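Local structure of ribose 5-phosphate isomerase RpiB (Thermoanaerobacter tengcongensis, 4EGS) at residues M50-K64 against A166-L180. The protein probably dephosphorylates phosphotyrosine through this N-terminal low molecular weight phosphatase domain, and belongs as a whole also to the sugar isomerase family LacAB/RpiB. Sequence-based numbering, arbitrary orientation. Where two conformers were deposited one is given.
Sequences MAEGIFNAKSKALGK and AEELSGLIDKLIEKL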
ATOM      1  N   MET A  50      -0.691  -0.678  20.928  1.00 26.83           N
ATOM      2  CA  MET A  50      -1.926  -1.372  20.576  1.00 26.48           C
ATOM      3  C   MET A  50      -2.233  -1.231  19.091  1.00 26.88           C
ATOM      4  O   MET A  50      -2.526  -2.216  18.414  1.00 28.34           O
ATOM      5  CB  MET A  50      -3.103  -0.853  21.409  1.00 28.49           C
ATOM      6  CG  MET A  50      -3.102  -1.331  22.855  1.00 29.34           C
ATOM      7  SD  MET A  50      -4.273  -0.441  23.905  1.00 34.21           S
ATOM      8  CE  MET A  50      -5.834  -1.050  23.284  1.00 27.33           C
ATOM      9  N   ALA A  51      -2.163   0.000  18.592  1.00 27.01           N
ATOM     10  CA  ALA A  51      -2.397   0.273  17.180  1.00 27.54           C
ATOM     11  C   ALA A  51      -1.409  -0.497  16.310  1.00 28.39           C
ATOM     12  O   ALA A  51      -1.774  -1.035  15.268  1.00 28.41           O
ATOM     13  CB  ALA A  51      -2.299   1.764  16.903  1.00 27.43           C
ATOM     14  N   GLU A  52      -0.157  -0.547  16.752  1.00 28.21           N
ATOM     15  CA  GLU A  52       0.877  -1.301  16.057  1.00 27.45           C
ATOM     16  C   GLU A  52       0.604  -2.797  16.134  1.00 28.24           C
ATOM     17  O   GLU A  52       0.777  -3.524  15.155  1.00 29.88           O
ATOM     18  CB  GLU A  52       2.246  -1.002  16.666  1.00 27.42           C
ATOM     19  CG  GLU A  52       3.363  -1.901  16.175  1.00 27.94           C
ATOM     20  CD  GLU A  52       4.600  -1.807  17.042  1.00 31.03           C
ATOM     21  OE1 GLU A  52       5.609  -2.469  16.717  1.00 31.88           O
ATOM     22  OE2 GLU A  52       4.562  -1.074  18.054  1.00 32.72           O
ATOM     23  N   GLY A  53       0.170  -3.247  17.309  1.00 29.24           N
ATOM     24  CA  GLY A  53      -0.055  -4.657  17.564  1.00 28.82           C
ATOM     25  C   GLY A  53      -1.099  -5.304  16.675  1.00 28.93           C
ATOM     26  O   GLY A  53      -0.811  -6.288  15.992  1.00 29.61           O
ATOM     27  N   ILE A  54      -2.312  -4.761  16.678  1.00 29.93           N
ATOM     28  CA  ILE A  54      -3.401  -5.369  15.919  1.00 30.96           C
ATOM     29  C   ILE A  54      -3.293  -5.103  14.415  1.00 29.88           C
ATOM     30  O   ILE A  54      -3.835  -5.861  13.611  1.00 30.66           O
ATOM     31  CB  ILE A  54      -4.800  -4.962  16.455  1.00 31.69           C
ATOM     32  CG1 ILE A  54      -5.426  -3.850  15.608  1.00 29.40           C
ATOM     33  CG2 ILE A  54      -4.718  -4.567  17.924  1.00 31.01           C
ATOM     34  CD1 ILE A  54      -4.943  -2.466  15.958  1.00 31.37           C
ATOM     35  N   PHE A  55      -2.592  -4.035  14.038  1.00 29.69           N
ATOM     36  CA  PHE A  55      -2.347  -3.754  12.625  1.00 30.56           C
ATOM     37  C   PHE A  55      -1.551  -4.893  12.011  1.00 30.97           C
ATOM     38  O   PHE A  55      -1.930  -5.437  10.975  1.00 31.38           O
ATOM     39  CB  PHE A  55      -1.591  -2.436  12.440  1.00 29.32           C
ATOM     40  CG  PHE A  55      -1.210  -2.149  11.007  1.00 29.98           C
ATOM     41  CD1 PHE A  55      -2.074  -1.464  10.169  1.00 29.94           C
ATOM     42  CD2 PHE A  55       0.014  -2.564  10.502  1.00 30.93           C
ATOM     43  CE1 PHE A  55      -1.725  -1.199   8.856  1.00 29.76           C
ATOM     44  CE2 PHE A  55       0.366  -2.304   9.192  1.00 31.93           C
ATOM     45  CZ  PHE A  55      -0.504  -1.620   8.368  1.00 32.86           C
ATOM     46  N   ASN A  56      -0.440  -5.238  12.654  1.00 30.38           N
ATOM     47  CA  ASN A  56       0.390  -6.347  12.205  1.00 29.73           C
ATOM     48  C   ASN A  56      -0.390  -7.651  12.188  1.00 31.90           C
ATOM     49  O   ASN A  56      -0.329  -8.397  11.215  1.00 34.11           O
ATOM     50  CB  ASN A  56       1.642  -6.480  13.075  1.00 31.00           C
ATOM     51  CG  ASN A  56       2.641  -5.366  12.830  1.00 30.52           C
ATOM     52  OD1 ASN A  56       2.690  -4.790  11.743  1.00 31.17           O
ATOM     53  ND2 ASN A  56       3.447  -5.058  13.840  1.00 29.53           N
ATOM     54  N   ALA A  57      -1.136  -7.911  13.258  1.00 32.30           N
ATOM     55  CA  ALA A  57      -1.967  -9.109  13.349  1.00 31.71           C
ATOM     56  C   ALA A  57      -2.966  -9.187  12.197  1.00 30.06           C
ATOM     57  O   ALA A  57      -3.276 -10.272  11.706  1.00 30.17           O
ATOM     58  CB  ALA A  57      -2.690  -9.156  14.685  1.00 28.63           C
ATOM     59  N   LYS A  58      -3.469  -8.032  11.772  1.00 31.01           N
ATOM     60  CA  LYS A  58      -4.326  -7.963  10.595  1.00 32.46           C
ATOM     61  C   LYS A  58      -3.475  -8.051   9.334  1.00 33.60           C
ATOM     62  O   LYS A  58      -3.853  -8.701   8.361  1.00 34.71           O
ATOM     63  CB  LYS A  58      -5.143  -6.670  10.587  1.00 31.70           C
ATOM     64  CG  LYS A  58      -6.234  -6.592  11.645  1.00 32.04           C
ATOM     65  CD  LYS A  58      -7.040  -5.311  11.488  1.00 31.55           C
ATOM     66  CE  LYS A  58      -7.926  -5.042  12.697  1.00 31.37           C
ATOM     67  NZ  LYS A  58      -9.012  -6.049  12.843  1.00 31.33           N
ATOM     68  N   SER A  59      -2.320  -7.394   9.362  1.00 31.55           N
ATOM     69  CA  SER A  59      -1.383  -7.435   8.245  1.00 31.46           C
ATOM     70  C   SER A  59      -0.736  -8.811   8.113  1.00 34.78           C
ATOM     71  O   SER A  59      -0.158  -9.134   7.077  1.00 39.25           O
ATOM     72  CB  SER A  59      -0.303  -6.365   8.407  1.00 31.03           C
ATOM     73  OG  SER A  59       0.715  -6.520   7.434  1.00 38.00           O
ATOM     74  N   LYS A  60      -0.821  -9.609   9.173  1.00 33.96           N
ATOM     75  CA  LYS A  60      -0.342 -10.986   9.133  1.00 35.09           C
ATOM     76  C   LYS A  60      -1.379 -11.882   8.471  1.00 38.83           C
ATOM     77  O   LYS A  60      -1.051 -12.668   7.580  1.00 40.27           O
ATOM     78  CB  LYS A  60      -0.040 -11.504  10.543  1.00 34.94           C
ATOM     79  CG  LYS A  60       1.272 -11.010  11.133  1.00 34.19           C
ATOM     80  CD  LYS A  60       2.460 -11.508  10.333  1.00 36.65           C
ATOM     81  CE  LYS A  60       2.516 -13.026  10.321  1.00 38.70           C
ATOM     82  NZ  LYS A  60       3.711 -13.526   9.589  1.00 42.36           N
ATOM     83  N   ALA A  61      -2.627 -11.755   8.915  1.00 37.04           N
ATOM     84  CA  ALA A  61      -3.734 -12.543   8.382  1.00 38.78           C
ATOM     85  C   ALA A  61      -3.838 -12.381   6.869  1.00 40.42           C
ATOM     86  O   ALA A  61      -3.687 -13.347   6.122  1.00 41.03           O
ATOM     87  CB  ALA A  61      -5.038 -12.149   9.054  1.00 35.13           C
ATOM     88  N   LEU A  62      -4.099 -11.155   6.423  1.00 40.46           N
ATOM     89  CA  LEU A  62      -3.992 -10.837   5.007  1.00 38.14           C
ATOM     90  C   LEU A  62      -2.527 -10.954   4.632  1.00 38.67           C
ATOM     91  O   LEU A  62      -1.652 -10.787   5.480  1.00 41.52           O
ATOM     92  CB  LEU A  62      -4.476  -9.413   4.719  1.00 37.72           C
ATOM     93  CG  LEU A  62      -5.959  -9.055   4.865  1.00 36.90           C
ATOM     94  CD1 LEU A  62      -6.853 -10.171   4.339  1.00 38.40           C
ATOM     95  CD2 LEU A  62      -6.317  -8.694   6.301  1.00 41.03           C
ATOM     96  N   GLY A  63      -2.251 -11.246   3.369  1.00 35.39           N
ATOM     97  CA  GLY A  63      -0.882 -11.255   2.895  1.00 36.73           C
ATOM     98  C   GLY A  63      -0.491  -9.856   2.469  1.00 38.69           C
ATOM     99  O   GLY A  63      -0.506  -9.542   1.280  1.00 40.10           O
ATOM    100  N   LYS A  64      -0.150  -9.008   3.434  1.00 35.78           N
ATOM    101  CA  LYS A  64       0.129  -7.607   3.132  1.00 37.05           C
ATOM    102  C   LYS A  64       1.563  -7.188   3.440  1.00 37.41           C
ATOM    103  O   LYS A  64       2.104  -7.501   4.501  1.00 37.65           O
ATOM    104  CB  LYS A  64      -0.858  -6.689   3.857  1.00 34.67           C
ATOM    105  CG  LYS A  64      -0.970  -5.315   3.226  1.00 36.82           C
ATOM    106  CD  LYS A  64      -2.130  -4.530   3.805  1.00 36.83           C
ATOM    107  CE  LYS A  64      -2.607  -3.470   2.827  1.00 37.82           C
ATOM    108  NZ  LYS A  64      -3.121  -4.087   1.570  1.00 40.76           N
ATOM    109  N   ALA A 166      -9.444  -0.269  22.125  1.00 32.12           N
ATOM    110  CA  ALA A 166      -8.993  -1.359  21.268  1.00 31.02           C
ATOM    111  C   ALA A 166      -9.936  -1.588  20.086  1.00 30.90           C
ATOM    112  O   ALA A 166      -9.492  -1.865  18.972  1.00 32.93           O
ATOM    113  CB  ALA A 166      -8.821  -2.640  22.078  1.00 29.32           C
ATOM    114  N   GLU A 167     -11.236  -1.468  20.337  1.00 29.75           N
ATOM    115  CA  GLU A 167     -12.245  -1.645  19.300  1.00 31.73           C
ATOM    116  C   GLU A 167     -12.150  -0.541  18.249  1.00 31.72           C
ATOM    117  O   GLU A 167     -12.176  -0.815  17.048  1.00 34.24           O
ATOM    118  CB  GLU A 167     -13.640  -1.649  19.918  1.00 32.36           C
ATOM    119  CG  GLU A 167     -13.881  -2.737  20.947  1.00 35.06           C
ATOM    120  CD  GLU A 167     -15.028  -2.379  21.864  1.00 38.26           C
ATOM    121  OE1 GLU A 167     -15.409  -3.210  22.714  1.00 39.24           O
ATOM    122  OE2 GLU A 167     -15.547  -1.254  21.730  1.00 37.97           O
ATOM    123  N   GLU A 168     -12.039   0.704  18.706  1.00 30.65           N
ATOM    124  CA  GLU A 168     -11.920   1.840  17.798  1.00 30.79           C
ATOM    125  C   GLU A 168     -10.682   1.695  16.923  1.00 30.56           C
ATOM    126  O   GLU A 168     -10.745   1.883  15.710  1.00 31.59           O
ATOM    127  CB  GLU A 168     -11.882   3.166  18.564  1.00 28.29           C
ATOM    128  CG  GLU A 168     -11.613   4.374  17.671  1.00 30.70           C
ATOM    129  CD  GLU A 168     -11.876   5.701  18.361  1.00 34.46           C
ATOM    130  OE1 GLU A 168     -12.745   5.752  19.256  1.00 41.92           O
ATOM    131  OE2 GLU A 168     -11.212   6.697  18.004  1.00 34.57           O
ATOM    132  N   LEU A 169      -9.565   1.340  17.550  1.00 30.88           N
ATOM    133  CA  LEU A 169      -8.310   1.125  16.837  1.00 30.60           C
ATOM    134  C   LEU A 169      -8.441   0.020  15.793  1.00 31.77           C
ATOM    135  O   LEU A 169      -7.972   0.164  14.665  1.00 33.69           O
ATOM    136  CB  LEU A 169      -7.192   0.791  17.827  1.00 29.26           C
ATOM    137  CG  LEU A 169      -6.039   1.792  17.931  1.00 29.01           C
ATOM    138  CD1 LEU A 169      -6.540   3.222  17.793  1.00 27.22           C
ATOM    139  CD2 LEU A 169      -5.305   1.611  19.250  1.00 26.44           C
ATOM    140  N   SER A 170      -9.083  -1.079  16.176  0.50 31.22           N
ATOM    141  CA  SER A 170      -9.284  -2.204  15.269  0.50 31.37           C
ATOM    142  C   SER A 170     -10.156  -1.808  14.085  0.50 32.73           C
ATOM    143  O   SER A 170      -9.948  -2.274  12.965  0.50 33.51           O
ATOM    144  CB  SER A 170      -9.913  -3.385  16.011  0.50 32.25           C
ATOM    145  OG  SER A 170      -9.078  -3.827  17.067  0.50 32.45           O
ATOM    146  N   GLY A 171     -11.133  -0.944  14.340  1.00 34.36           N
ATOM    147  CA  GLY A 171     -12.025  -0.474  13.295  1.00 35.74           C
ATOM    148  C   GLY A 171     -11.341   0.512  12.369  1.00 32.76           C
ATOM    149  O   GLY A 171     -11.528   0.470  11.154  1.00 33.83           O
ATOM    150  N   LEU A 172     -10.540   1.402  12.949  1.00 30.55           N
ATOM    151  CA  LEU A 172      -9.814   2.401  12.176  1.00 30.68           C
ATOM    152  C   LEU A 172      -8.721   1.767  11.324  1.00 32.09           C
ATOM    153  O   LEU A 172      -8.485   2.186  10.191  1.00 32.98           O
ATOM    154  CB  LEU A 172      -9.202   3.454  13.102  1.00 30.88           C
ATOM    155  CG  LEU A 172     -10.166   4.367  13.858  1.00 29.36           C
ATOM    156  CD1 LEU A 172      -9.396   5.240  14.831  1.00 29.52           C
ATOM    157  CD2 LEU A 172     -10.979   5.217  12.895  1.00 29.76           C
ATOM    158  N   ILE A 173      -8.050   0.760  11.875  1.00 31.25           N
ATOM    159  CA  ILE A 173      -6.985   0.071  11.154  1.00 30.30           C
ATOM    160  C   ILE A 173      -7.554  -0.752   9.990  1.00 33.15           C
ATOM    161  O   ILE A 173      -6.894  -0.935   8.963  1.00 34.04           O
ATOM    162  CB  ILE A 173      -6.092  -0.769  12.110  1.00 30.36           C
ATOM    163  CG1 ILE A 173      -4.859   0.038  12.527  1.00 33.17           C
ATOM    164  CG2 ILE A 173      -5.634  -2.059  11.463  1.00 29.20           C
ATOM    165  CD1 ILE A 173      -4.900   0.558  13.945  1.00 29.14           C
ATOM    166  N   ASP A 174      -8.790  -1.220  10.145  1.00 34.45           N
ATOM    167  CA  ASP A 174      -9.503  -1.874   9.049  1.00 33.49           C
ATOM    168  C   ASP A 174      -9.611  -0.944   7.842  1.00 32.62           C
ATOM    169  O   ASP A 174      -9.357  -1.353   6.708  1.00 34.61           O
ATOM    170  CB  ASP A 174     -10.902  -2.316   9.490  1.00 35.54           C
ATOM    171  CG  ASP A 174     -10.899  -3.669  10.176  1.00 35.18           C
ATOM    172  OD1 ASP A 174      -9.909  -4.415  10.022  1.00 36.71           O
ATOM    173  OD2 ASP A 174     -11.894  -3.993  10.860  1.00 35.42           O
ATOM    174  N   LYS A 175      -9.984   0.308   8.094  1.00 30.78           N
ATOM    175  CA  LYS A 175     -10.067   1.311   7.038  1.00 32.29           C
ATOM    176  C   LYS A 175      -8.675   1.652   6.523  1.00 32.94           C
ATOM    177  O   LYS A 175      -8.483   1.890   5.331  1.00 31.55           O
ATOM    178  CB  LYS A 175     -10.748   2.583   7.548  1.00 30.53           C
ATOM    179  CG  LYS A 175     -12.107   2.369   8.190  1.00 31.25           C
ATOM    180  CD  LYS A 175     -12.834   3.695   8.364  1.00 32.53           C
ATOM    181  CE  LYS A 175     -13.970   3.584   9.370  1.00 34.04           C
ATOM    182  NZ  LYS A 175     -14.911   2.476   9.048  1.00 35.70           N
ATOM    183  N   LEU A 176      -7.712   1.679   7.441  1.00 32.88           N
ATOM    184  CA  LEU A 176      -6.326   1.996   7.119  1.00 32.20           C
ATOM    185  C   LEU A 176      -5.773   1.005   6.102  1.00 31.72           C
ATOM    186  O   LEU A 176      -5.227   1.394   5.072  1.00 32.36           O
ATOM    187  CB  LEU A 176      -5.474   1.945   8.390  1.00 30.68           C
ATOM    188  CG  LEU A 176      -4.342   2.955   8.593  1.00 30.45           C
ATOM    189  CD1 LEU A 176      -3.270   2.364   9.501  1.00 28.59           C
ATOM    190  CD2 LEU A 176      -3.742   3.423   7.279  1.00 30.74           C
ATOM    191  N   ILE A 177      -5.923  -0.280   6.408  1.00 30.15           N
ATOM    192  CA  ILE A 177      -5.383  -1.351   5.577  1.00 33.39           C
ATOM    193  C   ILE A 177      -5.949  -1.338   4.154  1.00 35.96           C
ATOM    194  O   ILE A 177      -5.226  -1.586   3.186  1.00 36.91           O
ATOM    195  CB  ILE A 177      -5.591  -2.726   6.249  1.00 31.58           C
ATOM    196  CG1 ILE A 177      -4.648  -2.863   7.446  1.00 31.34           C
ATOM    197  CG2 ILE A 177      -5.363  -3.862   5.267  1.00 34.34           C
ATOM    198  CD1 ILE A 177      -4.640  -4.234   8.067  1.00 30.33           C
ATOM    199  N   GLU A 178      -7.234  -1.026   4.025  1.00 35.66           N
ATOM    200  CA  GLU A 178      -7.853  -0.923   2.708  1.00 34.85           C
ATOM    201  C   GLU A 178      -7.323   0.267   1.907  1.00 34.80           C
ATOM    202  O   GLU A 178      -7.100   0.159   0.702  1.00 34.34           O
ATOM    203  CB  GLU A 178      -9.376  -0.853   2.820  1.00 35.39           C
ATOM    204  CG  GLU A 178     -10.039  -2.206   2.997  1.00 37.34           C
ATOM    205  CD  GLU A 178     -11.517  -2.173   2.670  1.00 42.58           C
ATOM    206  OE1 GLU A 178     -11.999  -3.104   1.988  1.00 44.43           O
ATOM    207  OE2 GLU A 178     -12.199  -1.217   3.094  1.00 47.52           O
ATOM    208  N   LYS A 179      -7.123   1.398   2.578  1.00 34.59           N
ATOM    209  CA  LYS A 179      -6.582   2.583   1.918  1.00 35.66           C
ATOM    210  C   LYS A 179      -5.130   2.368   1.502  1.00 35.69           C
ATOM    211  O   LYS A 179      -4.712   2.801   0.428  1.00 35.07           O
ATOM    212  CB  LYS A 179      -6.688   3.818   2.819  1.00 33.86           C
ATOM    213  CG  LYS A 179      -7.668   4.868   2.316  1.00 35.26           C
ATOM    214  CD  LYS A 179      -7.442   6.220   2.981  1.00 31.77           C
ATOM    215  CE  LYS A 179      -6.177   6.887   2.468  1.00 30.59           C
ATOM    216  NZ  LYS A 179      -6.227   7.129   1.000  1.00 39.70           N
ATOM    217  N   LEU A 180      -4.367   1.697   2.360  1.00 36.26           N
ATOM    218  CA  LEU A 180      -2.966   1.404   2.080  1.00 35.35           C
ATOM    219  C   LEU A 180      -2.824   0.385   0.959  1.00 35.99           C
ATOM    220  O   LEU A 180      -1.723   0.143   0.467  1.00 38.71           O
ATOM    221  CB  LEU A 180      -2.259   0.889   3.334  1.00 35.12           C
ATOM    222  CG  LEU A 180      -2.050   1.886   4.473  1.00 32.95           C
ATOM    223  CD1 LEU A 180      -1.217   1.263   5.583  1.00 34.04           C
ATOM    224  CD2 LEU A 180      -1.404   3.161   3.959  1.00 32.03           C
ATOM    225  OXT LEU A 180      -3.800  -0.224   0.528  1.00 38.19           O
TER
HETATM  226  O   HOH W   1      -8.714  -6.556  15.645  1.00 34.86           O
HETATM  227  O   HOH W   2      -5.622  -3.116   1.167  1.00 35.80           O
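Ile173 and Lys58 interlock the two helices, each a knob in a hole of the other, in the low molecular weight tyrosine phosphatase fold, where helix 47-61 and the C-terminal helix 159-179 pack together beside the parallel sheet. The segments run in the same general direction at 50°. Ile173 enters among Ala51, Ile54, Phe55 and Lys58: its CD1 meets CD1 of Ile54 at 3.6 Å, while its CG2 branch lies against Phe55 and the lysine chain. The Phe55 side chain, its CG swung opposite the backbone N (chi1 175°), crosses that of Ile173 at about a right angle; CE1 comes within 3.6 Å of Ile177 CG1, and Leu176 and Leu180 bring their CD1 methyls obliquely to the ring. Val37 of strand 36-41 also touches Phe55, tying the pair of helices to the sheet. Toward the active-site end, Leu169 CD2 packs on Ala51 CB at 3.8 Å, and Met50 curls its CE onto Ala166 CB; Leu169 also lies near the predicted catalytic Arg47. Lys58 stretches over Ile173 and bends only at its last torsion (chi4 -67°), bringing NZ to Asp174 OD1 in a salt bridge of 3.4 Å whose hydrogen bond is weak. A water accepts from that same NZ and, in the Ser170 conformer given of two, donates to Ser170 OG, whose own proton goes to Ala166 O at 2.8 Å, from the face of the carbonyl opposite Ser170 N.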